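Local coordinates for protein D-glucosaminate-6-phosphate ammonia lyase (Salmonella typhimurium, PDB 7LCE) that belongs to the selenocysteine synthase-like family of pyridoxal-phosphate proteins and carries that cofactor covalently bound within an aminotransferase-type (fold type I) domain, at residues L157-H162 with I187-A192; V107-H112 with K167-I172. All coordinates share one frame; numbering follows the deposited sequence.

Both contacts belong to the large mixed sheet of the cofactor-binding domain, their centres about 11 Å apart. Contact 1 joins strands 153-159 and 186-189, which are parallel neighbours. Contact 2 lies beyond strand 153-159, where the end of strand 105-109 meets the loop that leads into helix 172-181. Along the chain the segments alternate, in the order 107-112, 157-162, 167-172, 187-192. The loop leaving strand 153-159 passes the end of strand 105-109 before helix 172-181 carries the chain to strand 186-189. L157 N probably bonds to V107 O, tying the two contacts directly. Contact 1 reaches the cofactor site, whereas contact 2 lies farther out, beside a subunit interface.

Contact 1: L157-H162 with I187-A192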
# COMPACT_ATOMS: atom_id res chain seq x y z
N LEU A 157 -13.33 28.88 5.59
CA LEU A 157 -12.72 30.11 5.11
C LEU A 157 -13.71 30.88 4.25
O LEU A 157 -14.23 30.35 3.27
CB LEU A 157 -11.44 29.82 4.32
CG LEU A 157 -10.70 31.08 3.86
CD1 LEU A 157 -10.03 31.75 5.03
CD2 LEU A 157 -9.68 30.76 2.78
N TYR A 158 -13.96 32.13 4.63
CA TYR A 158 -14.76 33.06 3.84
C TYR A 158 -13.87 34.19 3.36
O TYR A 158 -13.15 34.80 4.16
CB TYR A 158 -15.93 33.61 4.67
CG TYR A 158 -16.93 34.41 3.87
CD1 TYR A 158 -16.71 35.76 3.59
CD2 TYR A 158 -18.11 33.84 3.42
CE1 TYR A 158 -17.62 36.50 2.87
CE2 TYR A 158 -19.03 34.58 2.69
CZ TYR A 158 -18.78 35.91 2.42
OH TYR A 158 -19.69 36.65 1.70
N VAL A 159 -13.91 34.47 2.06
CA VAL A 159 -13.07 35.49 1.45
C VAL A 159 -13.96 36.63 0.98
O VAL A 159 -14.86 36.43 0.15
CB VAL A 159 -12.25 34.92 0.27
CG1 VAL A 159 -11.27 35.97 -0.24
CG2 VAL A 159 -11.52 33.65 0.69
N LYS A 160 -13.73 37.82 1.52
CA LYS A 160 -14.43 39.03 1.09
C LYS A 160 -13.50 39.81 0.16
O LYS A 160 -12.47 40.34 0.60
CB LYS A 160 -14.84 39.89 2.29
CG LYS A 160 -15.37 41.26 1.90
CD LYS A 160 -16.67 41.16 1.12
CE LYS A 160 -17.19 42.54 0.74
NZ LYS A 160 -18.47 42.47 -0.01
N SER A 161 -13.88 39.90 -1.11
CA SER A 161 -13.07 40.60 -2.09
C SER A 161 -13.88 40.75 -3.37
O SER A 161 -14.80 39.97 -3.63
CB SER A 161 -11.76 39.85 -2.38
OG SER A 161 -10.86 40.65 -3.12
N HIS A 162 -13.52 41.76 -4.15
CA HIS A 162 -14.07 41.86 -5.50
C HIS A 162 -13.51 40.77 -6.41
O HIS A 162 -14.09 40.51 -7.47
CB HIS A 162 -13.79 43.25 -6.08
CG HIS A 162 -12.34 43.51 -6.35
ND1 HIS A 162 -11.45 43.83 -5.36
CD2 HIS A 162 -11.64 43.52 -7.51
CE1 HIS A 162 -10.25 44.01 -5.88
NE2 HIS A 162 -10.34 43.83 -7.19
N ILE A 187 -12.67 31.38 9.54
CA ILE A 187 -11.62 32.31 9.17
C ILE A 187 -12.14 33.18 8.04
O ILE A 187 -12.71 32.68 7.07
CB ILE A 187 -10.34 31.56 8.75
CG1 ILE A 187 -9.89 30.62 9.86
CG2 ILE A 187 -9.23 32.54 8.39
CD1 ILE A 187 -8.65 29.82 9.52
N VAL A 188 -11.95 34.49 8.17
CA VAL A 188 -12.43 35.46 7.18
C VAL A 188 -11.23 36.21 6.63
O VAL A 188 -10.44 36.78 7.39
CB VAL A 188 -13.46 36.43 7.78
CG1 VAL A 188 -13.76 37.54 6.80
CG2 VAL A 188 -14.73 35.69 8.15
N ASP A 189 -11.10 36.21 5.31
CA ASP A 189 -10.08 37.00 4.63
C ASP A 189 -10.72 38.33 4.23
O ASP A 189 -11.51 38.39 3.28
CB ASP A 189 -9.54 36.25 3.42
CG ASP A 189 -8.57 37.08 2.59
OD1 ASP A 189 -8.11 38.13 3.07
OD2 ASP A 189 -8.26 36.65 1.46
N ALA A 190 -10.36 39.39 4.96
CA ALA A 190 -10.86 40.73 4.65
C ALA A 190 -9.67 41.67 4.45
O ALA A 190 -9.57 42.71 5.11
CB ALA A 190 -11.76 41.24 5.77
N ALA A 191 -8.77 41.29 3.54
CA ALA A 191 -7.49 41.98 3.42
C ALA A 191 -7.68 43.44 3.02
O ALA A 191 -7.09 44.34 3.63
CB ALA A 191 -6.61 41.26 2.40
N ALA A 192 -8.50 43.70 2.01
CA ALA A 192 -8.71 45.05 1.51
C ALA A 192 -9.85 45.77 2.21
O ALA A 192 -10.10 46.95 1.91
CB ALA A 192 -8.97 45.01 0.00
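Y158 is bonded to both neighbours of V188: its N donates to I187 O (2.8 Å, N-H...O angle 167°), and its O accepts from D189 N at 2.7 Å. K160 N continues the pattern, reaching D189 O at 2.9 Å. On one face of the sheet, L157 swings its CG anti to the backbone N (chi1 -176°), and L157 CD1 slants over I187, 3.5 Å from I187 CG2. Farther along the same face the V159 and D189 side chains run alongside one another, with V159 CG1 3.5 Å from D189 OD2, a methyl group flanking the carboxylate. These two parallel strands, linked through helix 172-181, form a beta-alpha-beta unit of the fold type I domain, and D189 reaches the cofactor site. D189 OD2 lies close to N1 of LLP at position 213, while OD1 takes a weak bond from A191 N at 3.3 Å. Helix 73-86 packs on the D189 face through I77 and A80. On the reverse face Y158 CB passes 4.2 Å from V188 CG2; W199 touches both side chains, and F175 meets the Y158 ring edge-to-face.

Contact 2: V107-H112 with K167-I172; sequences VMLRGH and KGMLSI
L109 O accepts a backbone bond from H112 N (2.9 Å), closing the 3-10 turn that follows strand 105-109; the side chains of both residues meet M169. No hydrogen bond joins the segments themselves; the contact is made by apolar groups. L109 CD1 lies between the H112 ring and the 169-170 segment: it sits 3.5 Å above one face of the ring, displaced from its centre, and lies 3.7 Å from both M169 CB and L170 N. L109 and M169 reach out from opposite segments and overlap flank to flank. A bend at chi2 (-65°) folds the M169 chain toward the turn and sets SD 3.7 Å from G111 CA, where the glycine presents bare backbone to the sulfur. The same SD is 5.3 Å from the centroid of the H112 ring and 45° off its normal, an oblique sulfur-aromatic approach.

The loop 167-171 belongs to the beta-alpha-beta crossover that leaves strand 153-159, and here it lies against the end of the next parallel strand. S171 occupies the N-cap position of helix 172-181, its side chain capping a backbone N of that helix, while its own N donates to D174 OD2. Just before it, L170 CD1 lies 4.0 Å from L109 CD2, and the L170 side chain also packs on L145 of helix 142-147. Y158 meets the H112 ring edge-to-face. R110 turns away from this loop to pair with E133 of its own chain and E133 of the second subunit.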
# COMPACT_ATOMS: atom_id res chain seq x y z
N VAL A 107 -12.31 24.33 4.45
CA VAL A 107 -13.49 24.32 3.60
C VAL A 107 -13.81 25.74 3.17
O VAL A 107 -14.01 26.62 4.02
CB VAL A 107 -14.69 23.67 4.32
CG1 VAL A 107 -15.95 23.88 3.51
CG2 VAL A 107 -14.43 22.19 4.54
N MET A 108 -13.88 25.97 1.86
CA MET A 108 -14.18 27.29 1.33
C MET A 108 -14.98 27.14 0.04
O MET A 108 -15.03 26.06 -0.56
CB MET A 108 -12.90 28.09 1.08
CG MET A 108 -11.99 27.49 0.04
SD MET A 108 -10.51 28.47 -0.22
CE MET A 108 -11.19 29.97 -0.91
N LEU A 109 -15.61 28.23 -0.37
CA LEU A 109 -16.36 28.24 -1.62
C LEU A 109 -15.41 28.21 -2.81
O LEU A 109 -14.36 28.86 -2.81
CB LEU A 109 -17.23 29.49 -1.71
CG LEU A 109 -18.33 29.69 -0.66
CD1 LEU A 109 -19.08 30.98 -0.95
CD2 LEU A 109 -19.28 28.51 -0.66
N ARG A 110 -15.78 27.43 -3.83
CA ARG A 110 -15.00 27.44 -5.07
C ARG A 110 -14.99 28.82 -5.69
O ARG A 110 -13.98 29.25 -6.26
CB ARG A 110 -15.56 26.41 -6.05
CG ARG A 110 -14.96 26.50 -7.45
CD ARG A 110 -15.37 25.32 -8.32
NE ARG A 110 -14.52 24.16 -8.09
CZ ARG A 110 -14.88 23.11 -7.35
NH1 ARG A 110 -16.06 23.05 -6.77
NH2 ARG A 110 -14.02 22.11 -7.19
N GLY A 111 -16.10 29.55 -5.58
CA GLY A 111 -16.14 30.92 -6.06
C GLY A 111 -15.23 31.87 -5.31
O GLY A 111 -15.04 33.00 -5.77
N HIS A 112 -14.69 31.45 -4.17
CA HIS A 112 -13.77 32.28 -3.40
C HIS A 112 -12.31 31.92 -3.59
O HIS A 112 -11.44 32.62 -3.06
CB HIS A 112 -14.13 32.20 -1.91
CG HIS A 112 -15.38 32.93 -1.55
ND1 HIS A 112 -15.81 33.08 -0.25
CD2 HIS A 112 -16.30 33.55 -2.33
CE1 HIS A 112 -16.94 33.76 -0.24
NE2 HIS A 112 -17.26 34.06 -1.48
N LYS A 167 -22.43 37.05 -7.11
CA LYS A 167 -23.73 36.41 -7.00
C LYS A 167 -23.61 34.89 -7.05
O LYS A 167 -22.68 34.33 -7.64
CB LYS A 167 -24.67 36.90 -8.10
CG LYS A 167 -25.18 38.32 -7.88
CD LYS A 167 -26.22 38.71 -8.92
CE LYS A 167 -26.66 40.15 -8.74
NZ LYS A 167 -27.74 40.52 -9.70
N GLY A 168 -24.56 34.22 -6.40
CA GLY A 168 -24.63 32.78 -6.36
C GLY A 168 -23.88 32.14 -5.21
O GLY A 168 -23.97 30.91 -5.05
N MET A 169 -23.17 32.91 -4.41
CA MET A 169 -22.38 32.40 -3.30
C MET A 169 -23.16 32.51 -2.00
O MET A 169 -24.14 33.26 -1.89
CB MET A 169 -21.05 33.14 -3.19
CG MET A 169 -20.19 33.05 -4.44
SD MET A 169 -19.63 31.38 -4.81
CE MET A 169 -20.71 30.95 -6.17
N LEU A 170 -22.72 31.75 -1.00
CA LEU A 170 -23.35 31.77 0.31
C LEU A 170 -23.00 33.06 1.05
O LEU A 170 -22.00 33.72 0.77
CB LEU A 170 -22.92 30.56 1.13
CG LEU A 170 -23.34 29.20 0.57
CD1 LEU A 170 -22.67 28.07 1.35
CD2 LEU A 170 -24.85 29.06 0.62
N SER A 171 -23.86 33.41 2.01
CA SER A 171 -23.64 34.60 2.81
C SER A 171 -22.70 34.31 3.97
O SER A 171 -22.45 33.16 4.33
CB SER A 171 -24.97 35.13 3.34
OG SER A 171 -25.53 34.22 4.27
N ILE A 172 -22.17 35.38 4.56
CA ILE A 172 -21.31 35.24 5.73
C ILE A 172 -22.08 34.61 6.88
O ILE A 172 -21.51 33.90 7.71
CB ILE A 172 -20.70 36.60 6.12
CG1 ILE A 172 -19.81 36.46 7.36
CG2 ILE A 172 -21.80 37.64 6.35
CD1 ILE A 172 -18.63 35.53 7.16